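Local coordinates for protein cryptic loci regulator 2 (Schizosaccharomyces pombe 972h-, PDB 5IKJ) that promotes transcriptional silencing of fission yeast heterochromatin as part of the SHREC complex, acting upstream of histone deacetylases and helping to position nucleosomes, at residues 43-48 with 151-156; 63-68 with 138-143. One frame throughout, in Å; residues are numbered along the deposited sequence.

Contact 1 of 2, residues 43-48 with 151-156; sequences KPLPHQ and YQLYQR
Lys-43 and Gln-155 face each other as the hydrogen-bonded pair of a short antiparallel bridge, which lays strand 42-44 along one edge of the three-stranded sheet whose middle strand is 152-156. Two backbone bonds close this pair: Lys-43 N gives to Gln-155 O at 2.8 Å, and the return bond from Gln-155 N to Lys-43 O is nearly straight, 172° at the hydrogen. Pro-44 lies opposite Tyr-154 in the adjoining non-hydrogen-bonded pair, the position where the backbone N of Pro-44 owes no hydrogen bond to strand 152-156. The pyrrolidine CG of Pro-44 lies 4.0 Å from Tyr-154 CE2, at a slant to the tyrosine ring. A third bond, from Leu-45 N to Leu-153 O (3.1 Å), carries the pairing one residue further; the donor sits well above the carbonyl plane. With chi1 at -65° and CG anti to its own carbonyl carbon, Leu-45 brings CD1 to within 3.8 Å of Leu-153 CD2. The two leucines form the buried apolar part of the contact, backed by Phe-169 of strand 168-172 on the Leu-45 side and by Tyr-55 of helix 50-67 on the Leu-153 side. Gln-155 holds its chain extended beyond CG, and its OE1 is bonded to Lys-51 NZ of that helix, while Asn-52 ND2 bonds to Leu-45 O. The first turn of the helix therefore holds both segments, through Leu-45 O on one and Gln-155 OE1 on the other. Beside Leu-45, one water joins the two segments: it accepts from Leu-153 N and donates to Leu-45 O at 2.8 Å and to Gln-152 OE1 at 2.7 Å, a carboxamide oxygen brought there by the bend at chi2 (65°).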
# COMPACT_ATOMS: atom_id res chain seq x y z
N LYS A 43 -12.39 -40.34 -5.83
CA LYS A 43 -12.01 -41.05 -4.61
C LYS A 43 -12.00 -40.07 -3.45
O LYS A 43 -11.16 -39.16 -3.42
CB LYS A 43 -10.63 -41.69 -4.79
CG LYS A 43 -10.02 -42.25 -3.53
CD LYS A 43 -8.80 -43.09 -3.86
CE LYS A 43 -7.86 -43.24 -2.68
NZ LYS A 43 -6.80 -44.25 -2.94
N PRO A 44 -12.91 -40.21 -2.47
CA PRO A 44 -12.93 -39.25 -1.36
C PRO A 44 -11.62 -39.27 -0.58
O PRO A 44 -11.05 -40.33 -0.31
CB PRO A 44 -14.10 -39.73 -0.49
CG PRO A 44 -14.95 -40.54 -1.41
CD PRO A 44 -14.01 -41.18 -2.38
N LEU A 45 -11.15 -38.08 -0.21
CA LEU A 45 -9.96 -37.92 0.61
C LEU A 45 -10.37 -37.39 1.98
O LEU A 45 -10.60 -36.18 2.13
CB LEU A 45 -8.95 -36.98 -0.05
CG LEU A 45 -8.32 -37.44 -1.37
CD1 LEU A 45 -7.29 -36.44 -1.84
CD2 LEU A 45 -7.70 -38.83 -1.25
N PRO A 46 -10.47 -38.24 3.01
CA PRO A 46 -10.95 -37.76 4.31
C PRO A 46 -9.90 -36.93 5.02
O PRO A 46 -8.76 -36.79 4.58
CB PRO A 46 -11.25 -39.06 5.06
CG PRO A 46 -10.28 -40.03 4.49
CD PRO A 46 -10.17 -39.68 3.03
N HIS A 47 -10.31 -36.38 6.17
CA HIS A 47 -9.43 -35.53 6.96
C HIS A 47 -8.09 -36.22 7.24
O HIS A 47 -7.04 -35.57 7.22
CB HIS A 47 -10.11 -35.17 8.28
CG HIS A 47 -9.27 -34.34 9.20
ND1 HIS A 47 -9.29 -32.96 9.19
CD2 HIS A 47 -8.37 -34.69 10.15
CE1 HIS A 47 -8.44 -32.50 10.09
NE2 HIS A 47 -7.87 -33.54 10.69
N GLN A 48 -8.12 -37.53 7.50
CA GLN A 48 -6.91 -38.24 7.90
C GLN A 48 -5.95 -38.49 6.75
O GLN A 48 -4.75 -38.68 6.99
CB GLN A 48 -7.27 -39.58 8.56
CG GLN A 48 -8.50 -39.54 9.45
CD GLN A 48 -9.77 -39.94 8.71
OE1 GLN A 48 -9.81 -40.98 8.05
NE2 GLN A 48 -10.80 -39.11 8.81
N TYR A 151 -17.68 -28.81 2.79
CA TYR A 151 -16.80 -29.02 1.64
C TYR A 151 -16.17 -30.40 1.72
O TYR A 151 -15.78 -30.86 2.80
CB TYR A 151 -15.72 -27.95 1.56
CG TYR A 151 -16.18 -26.64 0.95
CD1 TYR A 151 -16.86 -25.70 1.70
CD2 TYR A 151 -15.94 -26.36 -0.39
CE1 TYR A 151 -17.29 -24.51 1.14
CE2 TYR A 151 -16.36 -25.18 -0.97
CZ TYR A 151 -17.04 -24.25 -0.20
OH TYR A 151 -17.46 -23.07 -0.76
N GLN A 152 -16.06 -31.07 0.57
CA GLN A 152 -15.54 -32.43 0.50
C GLN A 152 -14.46 -32.50 -0.58
O GLN A 152 -14.67 -32.04 -1.70
CB GLN A 152 -16.66 -33.43 0.19
CG GLN A 152 -16.22 -34.89 0.23
CD GLN A 152 -15.79 -35.34 1.61
OE1 GLN A 152 -14.65 -35.75 1.81
NE2 GLN A 152 -16.70 -35.26 2.57
N LEU A 153 -13.32 -33.07 -0.22
CA LEU A 153 -12.19 -33.20 -1.13
C LEU A 153 -12.21 -34.56 -1.81
O LEU A 153 -12.70 -35.55 -1.25
CB LEU A 153 -10.87 -33.01 -0.37
CG LEU A 153 -9.58 -33.04 -1.18
CD1 LEU A 153 -9.48 -31.84 -2.11
CD2 LEU A 153 -8.38 -33.11 -0.25
N TYR A 154 -11.67 -34.61 -3.03
CA TYR A 154 -11.65 -35.83 -3.82
C TYR A 154 -10.38 -35.90 -4.64
O TYR A 154 -9.79 -34.87 -4.99
CB TYR A 154 -12.85 -35.91 -4.77
CG TYR A 154 -14.20 -35.96 -4.08
CD1 TYR A 154 -14.81 -34.80 -3.63
CD2 TYR A 154 -14.86 -37.17 -3.91
CE1 TYR A 154 -16.04 -34.85 -3.01
CE2 TYR A 154 -16.09 -37.22 -3.29
CZ TYR A 154 -16.68 -36.06 -2.84
OH TYR A 154 -17.91 -36.11 -2.22
N GLN A 155 -9.96 -37.12 -4.96
CA GLN A 155 -8.95 -37.38 -5.98
C GLN A 155 -9.65 -37.89 -7.23
O GLN A 155 -10.46 -38.82 -7.15
CB GLN A 155 -7.93 -38.41 -5.49
CG GLN A 155 -6.71 -38.54 -6.41
CD GLN A 155 -5.70 -39.56 -5.90
OE1 GLN A 155 -4.68 -39.20 -5.31
NE2 GLN A 155 -5.97 -40.83 -6.15
N ARG A 156 -9.35 -37.28 -8.37
CA ARG A 156 -9.93 -37.69 -9.64
C ARG A 156 -8.82 -38.13 -10.59
O ARG A 156 -7.83 -37.42 -10.77
CB ARG A 156 -10.74 -36.56 -10.29
CG ARG A 156 -11.69 -37.07 -11.37
CD ARG A 156 -12.43 -35.94 -12.05
NE ARG A 156 -11.64 -35.32 -13.11
CZ ARG A 156 -11.94 -35.33 -14.41
NH1 ARG A 156 -11.14 -34.73 -15.28
NH2 ARG A 156 -13.04 -35.94 -14.86
O HOH W 1 -12.51 -34.20 2.50

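Contact 2 of 2, residues 63-68 with 138-143; sequences LAQHVF and SFENYY
Phe-139 and Phe-68 set their side chains at about a right angle where the last turn of helix 50-67 packs against the loop between strands 133-135 and 143-144. Together with Tyr-142 they make a small, largely aromatic cluster round Ala-64, which seats the loop on the end of the helix with no hydrogen bond across the contact. Phe-139 comes in end first: its CZ and CE1 lean on the CB of Phe-68, each at 3.7 Å. Nearer its root, the CB of Phe-139 rests against the helix, 3.6 Å from Gln-65 CG and 3.9 Å from Ala-64 CB. Ala-64 O lies over one face of the Phe-139 ring, offset toward the rim, and this oxygen already accepts the helical bond from Phe-68 N. Chi1 of Phe-139 at -51° places CG anti to the carbonyl carbon and lays the ring along the helix end. Tyr-142 supplies the second aromatic wall: Ala-64 CB meets its CG and CD2 obliquely, and the methyl sits in the corner formed by the Phe-139 and Tyr-142 side chains. The hydroxyl of Tyr-142 bonds to Thr-136 O, tying its ring back to the loop. Phe-68 also meets Phe-353 edge-to-face and packs on an apolar side chain of another protein chain. Its ring closes the cluster more loosely, with Phe-68 CE2 4.4 Å from Tyr-142 CE2.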
# COMPACT_ATOMS: atom_id res chain seq x y z
N LEU A 63 -3.23 -18.95 2.66
CA LEU A 63 -4.19 -18.08 3.34
C LEU A 63 -3.48 -17.19 4.35
O LEU A 63 -3.68 -15.97 4.37
CB LEU A 63 -5.27 -18.92 4.02
CG LEU A 63 -6.37 -18.13 4.73
CD1 LEU A 63 -7.08 -17.20 3.76
CD2 LEU A 63 -7.38 -19.07 5.39
N ALA A 64 -2.63 -17.78 5.19
CA ALA A 64 -1.91 -17.00 6.20
C ALA A 64 -1.06 -15.92 5.55
O ALA A 64 -1.04 -14.78 6.01
CB ALA A 64 -1.05 -17.92 7.06
N GLN A 65 -0.34 -16.27 4.48
CA GLN A 65 0.47 -15.28 3.78
C GLN A 65 -0.38 -14.23 3.08
O GLN A 65 0.12 -13.16 2.74
CB GLN A 65 1.39 -15.98 2.77
CG GLN A 65 2.43 -16.88 3.42
CD GLN A 65 3.15 -17.76 2.42
OE1 GLN A 65 2.88 -17.71 1.22
NE2 GLN A 65 4.07 -18.58 2.91
N HIS A 66 -1.67 -14.52 2.85
CA HIS A 66 -2.55 -13.54 2.24
C HIS A 66 -3.15 -12.61 3.29
O HIS A 66 -3.07 -11.39 3.17
CB HIS A 66 -3.66 -14.26 1.47
CG HIS A 66 -4.30 -13.42 0.41
ND1 HIS A 66 -5.19 -13.95 -0.51
CD2 HIS A 66 -4.20 -12.10 0.12
CE1 HIS A 66 -5.60 -12.99 -1.32
NE2 HIS A 66 -5.01 -11.86 -0.96
N VAL A 67 -3.74 -13.18 4.35
CA VAL A 67 -4.41 -12.37 5.36
C VAL A 67 -3.39 -11.54 6.13
O VAL A 67 -3.63 -10.36 6.43
CB VAL A 67 -5.24 -13.25 6.30
CG1 VAL A 67 -6.13 -12.38 7.19
CG2 VAL A 67 -6.10 -14.22 5.51
N PHE A 68 -2.26 -12.14 6.48
CA PHE A 68 -1.22 -11.45 7.24
C PHE A 68 -0.07 -10.98 6.35
O PHE A 68 1.03 -10.74 6.85
CB PHE A 68 -0.69 -12.37 8.34
CG PHE A 68 -1.76 -12.86 9.27
CD1 PHE A 68 -2.48 -11.97 10.05
CD2 PHE A 68 -2.03 -14.22 9.37
CE1 PHE A 68 -3.47 -12.42 10.90
CE2 PHE A 68 -3.02 -14.67 10.23
CZ PHE A 68 -3.74 -13.77 11.00
N SER A 138 6.32 -17.11 10.97
CA SER A 138 6.70 -17.93 9.82
C SER A 138 5.44 -18.63 9.33
O SER A 138 5.02 -19.65 9.89
CB SER A 138 7.79 -18.93 10.19
OG SER A 138 7.33 -19.84 11.17
N PHE A 139 4.82 -18.09 8.28
CA PHE A 139 3.52 -18.57 7.83
C PHE A 139 3.60 -19.90 7.11
O PHE A 139 2.55 -20.49 6.81
CB PHE A 139 2.86 -17.52 6.95
CG PHE A 139 2.82 -16.15 7.57
CD1 PHE A 139 2.12 -15.93 8.74
CD2 PHE A 139 3.49 -15.09 6.98
CE1 PHE A 139 2.09 -14.67 9.32
CE2 PHE A 139 3.46 -13.83 7.55
CZ PHE A 139 2.76 -13.62 8.72
N GLU A 140 4.80 -20.40 6.81
CA GLU A 140 4.93 -21.72 6.20
C GLU A 140 4.44 -22.84 7.11
O GLU A 140 4.27 -23.97 6.63
CB GLU A 140 6.39 -21.97 5.81
CG GLU A 140 6.90 -21.07 4.69
CD GLU A 140 8.11 -21.64 3.98
OE1 GLU A 140 9.01 -22.16 4.67
OE2 GLU A 140 8.17 -21.56 2.74
N ASN A 141 4.22 -22.56 8.40
CA ASN A 141 3.77 -23.58 9.33
C ASN A 141 2.25 -23.63 9.49
O ASN A 141 1.72 -24.65 9.93
CB ASN A 141 4.40 -23.35 10.71
CG ASN A 141 5.77 -23.97 10.83
OD1 ASN A 141 6.53 -24.04 9.86
ND2 ASN A 141 6.10 -24.44 12.03
N TYR A 142 1.55 -22.56 9.14
CA TYR A 142 0.10 -22.53 9.31
C TYR A 142 -0.55 -23.61 8.45
O TYR A 142 -0.01 -24.05 7.44
CB TYR A 142 -0.46 -21.16 8.93
CG TYR A 142 -0.12 -20.05 9.91
CD1 TYR A 142 1.20 -19.73 10.19
CD2 TYR A 142 -1.12 -19.30 10.52
CE1 TYR A 142 1.52 -18.72 11.07
CE2 TYR A 142 -0.81 -18.28 11.40
CZ TYR A 142 0.52 -17.99 11.67
OH TYR A 142 0.83 -16.98 12.55
N TYR A 143 -1.74 -24.04 8.88
CA TYR A 143 -2.46 -25.08 8.17
C TYR A 143 -3.92 -25.03 8.59
O TYR A 143 -4.24 -24.62 9.71
CB TYR A 143 -1.87 -26.46 8.45
CG TYR A 143 -2.23 -27.02 9.80
CD1 TYR A 143 -1.50 -26.69 10.93
CD2 TYR A 143 -3.31 -27.88 9.95
CE1 TYR A 143 -1.83 -27.20 12.17
CE2 TYR A 143 -3.65 -28.40 11.18
CZ TYR A 143 -2.91 -28.06 12.29
OH TYR A 143 -3.25 -28.57 13.52

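Helix 50-67 runs from one contact to the other. Contact 1 lies where strand 42-44 leads into its start, and contact 2 at its far end, so their centres are 23 Å apart although their nearest atoms come within about 6 Å without touching. Along the chain the order is 43-48, 63-68, 138-143, 151-156: the second pair is enclosed by the first, and strand 143-144 is followed by strand 152-156. The helix thus has a small three-stranded sheet beside its start and the 138-143 loop at its far end. Contact 1 is peripheral, whereas contact 2 lies nearer the chain's centre and meets another protein chain.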